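Local coordinates for protein iron-only hydrogenase system regulator (Thermotoga maritima, PDB 2NZC) that is of unknown function but is probably a small ACT-like regulatory protein of the iron-only hydrogenase system, at residues D[8-13]-D[67-72]; D[29-34]-D[62-67]. All coordinates share one frame; numbering follows the deposited sequence.

Contact 1. Residues D[8-13]-D[67-72]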
ATOM      1  N   TYR D   8      -7.022 -13.640  -5.020  1.00 32.30           N
ATOM      2  CA  TYR D   8      -7.077 -13.952  -3.606  1.00 33.56           C
ATOM      3  C   TYR D   8      -6.473 -12.818  -2.854  1.00 34.08           C
ATOM      4  O   TYR D   8      -5.523 -12.150  -3.339  1.00 33.96           O
ATOM      5  CB  TYR D   8      -6.302 -15.242  -3.286  1.00 33.60           C
ATOM      6  CG  TYR D   8      -6.868 -16.476  -3.969  1.00 33.43           C
ATOM      7  CD1 TYR D   8      -7.834 -17.270  -3.349  1.00 34.91           C
ATOM      8  CD2 TYR D   8      -6.436 -16.836  -5.235  1.00 34.38           C
ATOM      9  CE1 TYR D   8      -8.365 -18.395  -4.003  1.00 34.45           C
ATOM     10  CE2 TYR D   8      -6.933 -17.950  -5.892  1.00 31.03           C
ATOM     11  CZ  TYR D   8      -7.896 -18.724  -5.269  1.00 33.62           C
ATOM     12  OH  TYR D   8      -8.379 -19.816  -5.928  1.00 33.24           O
ATOM     13  N   ILE D   9      -7.010 -12.607  -1.654  1.00 34.57           N
ATOM     14  CA  ILE D   9      -6.432 -11.683  -0.690  1.00 36.39           C
ATOM     15  C   ILE D   9      -5.794 -12.482   0.475  1.00 36.63           C
ATOM     16  O   ILE D   9      -6.420 -13.414   1.029  1.00 36.54           O
ATOM     17  CB  ILE D   9      -7.532 -10.757  -0.157  1.00 37.50           C
ATOM     18  CG1 ILE D   9      -8.044  -9.855  -1.279  1.00 37.53           C
ATOM     19  CG2 ILE D   9      -7.027  -9.940   1.008  1.00 39.31           C
ATOM     20  CD1 ILE D   9      -9.541  -9.682  -1.247  1.00 38.68           C
ATOM     21  N   LEU D  10      -4.575 -12.107   0.860  1.00 36.65           N
ATOM     22  CA  LEU D  10      -3.918 -12.720   2.013  1.00 37.33           C
ATOM     23  C   LEU D  10      -3.525 -11.656   3.012  1.00 37.22           C
ATOM     24  O   LEU D  10      -2.914 -10.640   2.652  1.00 36.80           O
ATOM     25  CB  LEU D  10      -2.663 -13.459   1.574  1.00 38.69           C
ATOM     26  CG  LEU D  10      -2.886 -14.942   1.344  1.00 40.80           C
ATOM     27  CD1 LEU D  10      -3.372 -15.068  -0.061  1.00 44.53           C
ATOM     28  CD2 LEU D  10      -1.571 -15.676   1.519  1.00 42.54           C
ATOM     29  N   THR D  11      -3.901 -11.878   4.257  1.00 36.17           N
ATOM     30  CA  THR D  11      -3.391 -11.067   5.349  1.00 35.97           C
ATOM     31  C   THR D  11      -2.541 -11.943   6.249  1.00 35.67           C
ATOM     32  O   THR D  11      -2.991 -13.011   6.735  1.00 34.97           O
ATOM     33  CB  THR D  11      -4.508 -10.480   6.159  1.00 36.28           C
ATOM     34  OG1 THR D  11      -5.271 -11.565   6.692  1.00 39.65           O
ATOM     35  CG2 THR D  11      -5.410  -9.672   5.267  1.00 36.37           C
ATOM     36  N   ILE D  12      -1.314 -11.489   6.466  1.00 33.70           N
ATOM     37  CA  ILE D  12      -0.341 -12.182   7.279  1.00 33.72           C
ATOM     38  C   ILE D  12      -0.011 -11.276   8.460  1.00 33.23           C
ATOM     39  O   ILE D  12       0.306 -10.096   8.274  1.00 32.80           O
ATOM     40  CB  ILE D  12       0.956 -12.414   6.475  1.00 33.97           C
ATOM     41  CG1 ILE D  12       0.655 -13.184   5.173  1.00 34.73           C
ATOM     42  CG2 ILE D  12       2.000 -13.134   7.308  1.00 34.31           C
ATOM     43  CD1 ILE D  12       1.747 -13.107   4.175  1.00 33.43           C
ATOM     44  N   VAL D  13      -0.071 -11.820   9.665  1.00 32.52           N
ATOM     45  CA  VAL D  13       0.412 -11.117  10.852  1.00 32.85           C
ATOM     46  C   VAL D  13       1.641 -11.869  11.390  1.00 33.90           C
ATOM     47  O   VAL D  13       1.551 -13.039  11.781  1.00 32.69           O
ATOM     48  CB  VAL D  13      -0.698 -10.991  11.924  1.00 32.80           C
ATOM     49  CG1 VAL D  13      -0.167 -10.357  13.186  1.00 30.71           C
ATOM     50  CG2 VAL D  13      -1.881 -10.162  11.358  1.00 32.36           C
ATOM     51  N   GLY D  67      -0.396 -23.204   3.127  1.00 34.52           N
ATOM     52  CA  GLY D  67       0.112 -24.332   3.921  1.00 34.78           C
ATOM     53  C   GLY D  67       1.466 -23.990   4.504  1.00 34.67           C
ATOM     54  O   GLY D  67       1.729 -24.248   5.673  1.00 34.64           O
ATOM     55  N   LYS D  68       2.316 -23.374   3.684  1.00 33.97           N
ATOM     56  CA  LYS D  68       3.691 -23.076   4.075  1.00 33.58           C
ATOM     57  C   LYS D  68       3.794 -21.938   5.084  1.00 33.32           C
ATOM     58  O   LYS D  68       4.501 -22.069   6.091  1.00 32.83           O
ATOM     59  CB  LYS D  68       4.563 -22.817   2.839  1.00 33.53           C
ATOM     60  CG  LYS D  68       4.784 -24.073   1.995  1.00 34.99           C
ATOM     61  CD  LYS D  68       5.493 -23.745   0.691  1.00 38.88           C
ATOM     62  CE  LYS D  68       5.571 -24.961  -0.221  1.00 39.67           C
ATOM     63  NZ  LYS D  68       6.352 -26.066   0.416  1.00 40.32           N
ATOM     64  N   LEU D  69       3.087 -20.838   4.830  1.00 32.62           N
ATOM     65  CA  LEU D  69       3.023 -19.735   5.784  1.00 33.37           C
ATOM     66  C   LEU D  69       2.571 -20.211   7.164  1.00 33.78           C
ATOM     67  O   LEU D  69       3.179 -19.849   8.179  1.00 33.68           O
ATOM     68  CB  LEU D  69       2.123 -18.591   5.274  1.00 33.12           C
ATOM     69  CG  LEU D  69       2.712 -17.692   4.198  1.00 31.94           C
ATOM     70  CD1 LEU D  69       1.639 -16.847   3.502  1.00 32.21           C
ATOM     71  CD2 LEU D  69       3.856 -16.826   4.723  1.00 31.90           C
ATOM     72  N   GLY D  70       1.550 -21.068   7.179  1.00 34.00           N
ATOM     73  CA  GLY D  70       0.990 -21.606   8.418  1.00 35.23           C
ATOM     74  C   GLY D  70       1.907 -22.553   9.175  1.00 35.72           C
ATOM     75  O   GLY D  70       1.648 -22.889  10.336  1.00 35.78           O
ATOM     76  N   GLN D  71       2.973 -22.997   8.514  1.00 35.89           N
ATOM     77  CA  GLN D  71       3.982 -23.842   9.144  1.00 35.82           C
ATOM     78  C   GLN D  71       5.121 -22.989   9.725  1.00 35.07           C
ATOM     79  O   GLN D  71       6.072 -23.528  10.266  1.00 34.42           O
ATOM     80  CB  GLN D  71       4.525 -24.883   8.150  1.00 35.93           C
ATOM     81  CG  GLN D  71       3.499 -25.941   7.704  1.00 37.18           C
ATOM     82  CD  GLN D  71       4.120 -27.176   7.037  1.00 37.73           C
ATOM     83  OE1 GLN D  71       3.474 -27.854   6.226  1.00 41.18           O
ATOM     84  NE2 GLN D  71       5.365 -27.493   7.399  1.00 40.53           N
ATOM     85  N   ILE D  72       5.031 -21.661   9.604  1.00 34.19           N
ATOM     86  CA  ILE D  72       6.054 -20.775  10.178  1.00 33.81           C
ATOM     87  C   ILE D  72       5.653 -20.264  11.561  1.00 33.93           C
ATOM     88  O   ILE D  72       4.604 -19.632  11.709  1.00 33.82           O
ATOM     89  CB  ILE D  72       6.388 -19.572   9.271  1.00 33.38           C
ATOM     90  CG1 ILE D  72       6.909 -20.051   7.910  1.00 32.54           C
ATOM     91  CG2 ILE D  72       7.427 -18.667   9.942  1.00 32.80           C
ATOM     92  CD1 ILE D  72       7.041 -18.953   6.873  1.00 32.93           C
TER
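Residues 8-13 of strand 6-15 face the C-terminal part of helix 59-69, and the backbones come nearest at Ile12 and Leu69, whose CA atoms lie 8.4 Å apart. That gap is bridged by side chains alone. Leu69 points toward the strand, and one of its methyls does all the close touching: CD1 rests 3.8 Å from Ile12 CD1 and 4.0 Å from Leu10 CD2. Leu10 and Ile12, alternate residues of the strand, face the same side of the sheet and offer their outer methyls to it. Ile12 extends CG1 beside its own backbone N (chi1 -56°), lifting the CD1 end to meet Leu69 at about a right angle. This is helix-on-sheet packing of the ferredoxin-like alpha/beta sandwich, the fold of the ACT clan: strand 6-15 lies between strands 48-57 and 75-81, and its odd-numbered residues Ile9, Thr11 and Val13 turn to the other face, where they pack on a second subunit. Leu27 of helix 18-30 also touches Leu69, joining both helices to this buried core. From Leu69 to Ile72 the chain makes a type I turn, closed by Ile72 N to Leu69 O at 3.0 Å.

Contact 2. Residues D[29-34]-D[62-67]; sequences HNFSED and IGALSG
Phe31 meets Ala64 and Leu65 where the chain comes off helix 18-30 beside helix 59-69. His29 and Asn30 are the last residues of the first helix, and the carbonyl of His29 is used twice: Ser32 N and Ser32 OG both reach His29 O, the hydroxyl at 3.1 Å, and both come from the same face of the carbonyl plane. Phe31, the first residue to leave helical backbone angles, swings its side chain across to the other helix, with CG anti to its own carbonyl carbon (chi1 -75°). Leu65 CD1 sits over one face of the ring in a CH-pi contact, 4.0 Å from the centroid of the Phe31 ring and 23° off its normal, displaced toward the rim so that Phe31 CD1 is the nearest ring atom at 3.7 Å. Leu65 CB lies over the same face, farther along the ring, 4.0 Å from Phe31 CE2. Ala64 CB approaches the ring edge near its plane, 3.9 Å from Phe31 CZ. With an alanine here instead of Phe31, the face contact with Leu65 CD1 is lost, which is likely to open a gap beside Ala64. Further on, Asp34 starts toward strand 35-43, its OD2 hydrogen-bonded to Thr57 OG1. On the facing helix, Ser66 OG folds back to Ile62 O at 3.0 Å, above the carbonyl plane, and also pairs with Thr79 OG1 of strand 75-81. Leu65 reaches Leu27, Leu28 and Leu55 as well, linking the ring to the core. The beta-alpha-beta-beta-alpha-beta order and the antiparallel sheet with strand order 2-3-1-4 are those of the ferredoxin-like fold of the ACT clan, and this pairing of its two helices is consistent with it.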
ATOM      1  N   HIS D  29       9.236 -14.425  -1.708  1.00 36.74           N
ATOM      2  CA  HIS D  29      10.165 -14.382  -2.844  1.00 36.98           C
ATOM      3  C   HIS D  29       9.905 -15.574  -3.779  1.00 37.25           C
ATOM      4  O   HIS D  29       9.805 -15.403  -4.991  1.00 37.41           O
ATOM      5  CB  HIS D  29      11.612 -14.387  -2.338  1.00 37.81           C
ATOM      6  CG  HIS D  29      12.643 -14.611  -3.407  1.00 37.81           C
ATOM      7  ND1 HIS D  29      13.265 -15.828  -3.600  1.00 40.67           N
ATOM      8  CD2 HIS D  29      13.173 -13.770  -4.325  1.00 38.10           C
ATOM      9  CE1 HIS D  29      14.135 -15.726  -4.592  1.00 40.73           C
ATOM     10  NE2 HIS D  29      14.095 -14.487  -5.051  1.00 40.98           N
ATOM     11  N   ASN D  30       9.796 -16.780  -3.215  1.00 36.68           N
ATOM     12  CA  ASN D  30       9.553 -17.966  -4.022  1.00 37.41           C
ATOM     13  C   ASN D  30       8.286 -17.865  -4.854  1.00 36.79           C
ATOM     14  O   ASN D  30       8.240 -18.344  -5.983  1.00 37.84           O
ATOM     15  CB  ASN D  30       9.504 -19.239  -3.162  1.00 37.39           C
ATOM     16  CG  ASN D  30      10.853 -19.614  -2.559  1.00 39.42           C
ATOM     17  OD1 ASN D  30      11.894 -18.996  -2.836  1.00 39.80           O
ATOM     18  ND2 ASN D  30      10.836 -20.646  -1.722  1.00 39.14           N
ATOM     19  N   PHE D  31       7.262 -17.249  -4.285  1.00 36.30           N
ATOM     20  CA  PHE D  31       5.950 -17.142  -4.904  1.00 36.34           C
ATOM     21  C   PHE D  31       5.695 -15.783  -5.540  1.00 36.59           C
ATOM     22  O   PHE D  31       4.536 -15.417  -5.743  1.00 36.76           O
ATOM     23  CB  PHE D  31       4.854 -17.386  -3.849  1.00 35.26           C
ATOM     24  CG  PHE D  31       4.694 -18.809  -3.467  1.00 34.96           C
ATOM     25  CD1 PHE D  31       5.513 -19.392  -2.501  1.00 33.05           C
ATOM     26  CD2 PHE D  31       3.730 -19.587  -4.082  1.00 34.20           C
ATOM     27  CE1 PHE D  31       5.361 -20.720  -2.146  1.00 35.59           C
ATOM     28  CE2 PHE D  31       3.579 -20.925  -3.739  1.00 32.20           C
ATOM     29  CZ  PHE D  31       4.387 -21.491  -2.764  1.00 34.06           C
ATOM     30  N   SER D  32       6.742 -15.033  -5.872  1.00 36.73           N
ATOM     31  CA  SER D  32       6.524 -13.626  -6.255  1.00 38.62           C
ATOM     32  C   SER D  32       5.782 -13.442  -7.600  1.00 39.17           C
ATOM     33  O   SER D  32       5.144 -12.405  -7.817  1.00 38.62           O
ATOM     34  CB  SER D  32       7.834 -12.843  -6.240  1.00 38.36           C
ATOM     35  OG  SER D  32       8.744 -13.429  -7.136  1.00 42.39           O
ATOM     36  N   GLU D  33       5.850 -14.470  -8.454  1.00 39.16           N
ATOM     37  CA  GLU D  33       5.255 -14.502  -9.803  1.00 40.74           C
ATOM     38  C   GLU D  33       3.798 -14.081  -9.812  1.00 39.64           C
ATOM     39  O   GLU D  33       3.372 -13.342 -10.690  1.00 39.69           O
ATOM     40  CB  GLU D  33       5.338 -15.935 -10.375  1.00 40.86           C
ATOM     41  CG  GLU D  33       5.013 -16.078 -11.861  1.00 43.55           C
ATOM     42  CD  GLU D  33       5.119 -17.519 -12.356  1.00 44.42           C
ATOM     43  OE1 GLU D  33       4.753 -18.471 -11.612  1.00 49.28           O
ATOM     44  OE2 GLU D  33       5.565 -17.710 -13.509  1.00 50.32           O
ATOM     45  N   ASP D  34       3.021 -14.605  -8.875  1.00 38.16           N
ATOM     46  CA  ASP D  34       1.588 -14.340  -8.899  1.00 37.47           C
ATOM     47  C   ASP D  34       1.172 -13.317  -7.865  1.00 36.18           C
ATOM     48  O   ASP D  34      -0.011 -13.168  -7.624  1.00 35.81           O
ATOM     49  CB  ASP D  34       0.778 -15.612  -8.713  1.00 38.15           C
ATOM     50  CG  ASP D  34       0.783 -16.515  -9.955  1.00 41.26           C
ATOM     51  OD1 ASP D  34       1.010 -16.048 -11.098  1.00 43.60           O
ATOM     52  OD2 ASP D  34       0.540 -17.715  -9.779  1.00 42.81           O
ATOM     53  N   ILE D  62      -2.145 -21.088  -4.430  1.00 32.69           N
ATOM     54  CA  ILE D  62      -2.631 -20.452  -3.182  1.00 33.50           C
ATOM     55  C   ILE D  62      -2.552 -21.432  -1.989  1.00 33.68           C
ATOM     56  O   ILE D  62      -2.130 -21.065  -0.886  1.00 34.58           O
ATOM     57  CB  ILE D  62      -4.053 -19.820  -3.378  1.00 33.53           C
ATOM     58  CG1 ILE D  62      -4.345 -18.767  -2.324  1.00 34.15           C
ATOM     59  CG2 ILE D  62      -5.154 -20.886  -3.485  1.00 33.40           C
ATOM     60  CD1 ILE D  62      -3.425 -17.550  -2.461  1.00 33.86           C
ATOM     61  N   GLY D  63      -2.905 -22.679  -2.247  1.00 33.64           N
ATOM     62  CA  GLY D  63      -2.847 -23.771  -1.260  1.00 34.14           C
ATOM     63  C   GLY D  63      -1.446 -24.059  -0.762  1.00 33.92           C
ATOM     64  O   GLY D  63      -1.234 -24.239   0.443  1.00 33.43           O
ATOM     65  N   ALA D  64      -0.490 -24.091  -1.692  1.00 33.79           N
ATOM     66  CA  ALA D  64       0.918 -24.295  -1.360  1.00 34.06           C
ATOM     67  C   ALA D  64       1.420 -23.174  -0.457  1.00 33.89           C
ATOM     68  O   ALA D  64       2.080 -23.443   0.552  1.00 33.21           O
ATOM     69  CB  ALA D  64       1.785 -24.396  -2.641  1.00 34.39           C
ATOM     70  N   LEU D  65       1.079 -21.936  -0.813  1.00 33.60           N
ATOM     71  CA  LEU D  65       1.536 -20.756  -0.103  1.00 34.51           C
ATOM     72  C   LEU D  65       0.957 -20.693   1.322  1.00 34.95           C
ATOM     73  O   LEU D  65       1.681 -20.506   2.298  1.00 35.49           O
ATOM     74  CB  LEU D  65       1.167 -19.483  -0.895  1.00 34.30           C
ATOM     75  CG  LEU D  65       1.585 -18.136  -0.295  1.00 33.71           C
ATOM     76  CD1 LEU D  65       3.109 -18.096   0.031  1.00 32.29           C
ATOM     77  CD2 LEU D  65       1.181 -16.961  -1.202  1.00 34.94           C
ATOM     78  N   SER D  66      -0.355 -20.841   1.417  1.00 35.49           N
ATOM     79  CA  SER D  66      -1.079 -20.896   2.688  1.00 35.32           C
ATOM     80  C   SER D  66      -0.599 -21.996   3.654  1.00 35.42           C
ATOM     81  O   SER D  66      -0.420 -21.741   4.855  1.00 35.37           O
ATOM     82  CB  SER D  66      -2.570 -21.051   2.392  1.00 35.15           C
ATOM     83  OG  SER D  66      -3.017 -19.887   1.685  1.00 38.03           O
ATOM     84  N   GLY D  67      -0.396 -23.204   3.127  1.00 34.52           N
ATOM     85  CA  GLY D  67       0.112 -24.332   3.921  1.00 34.78           C
ATOM     86  C   GLY D  67       1.466 -23.990   4.504  1.00 34.67           C
ATOM     87  O   GLY D  67       1.729 -24.248   5.673  1.00 34.64           O
TER

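How the contacts relate
The centres of the two contacts lie about 9 Å apart, and both draw on helix 59-69, sharing Gly67. Contact 1 seats the end of that helix on strand 6-15 in the buried middle of the chain; contact 2 joins its preceding turns to the end of helix 18-30, farther from the chain centre. Along the sequence strand 6-15 comes first, then helix 18-30, and helix 59-69 supplies the second partner of both, so contact 2 falls within the span bracketed by contact 1. They touch directly where Ile62 CD1 lies 3.5 Å from Leu10 CD1. Together they bind helix 59-69 to the sheet and to its neighbouring helix, with apolar side chains of the two contacts in direct touch.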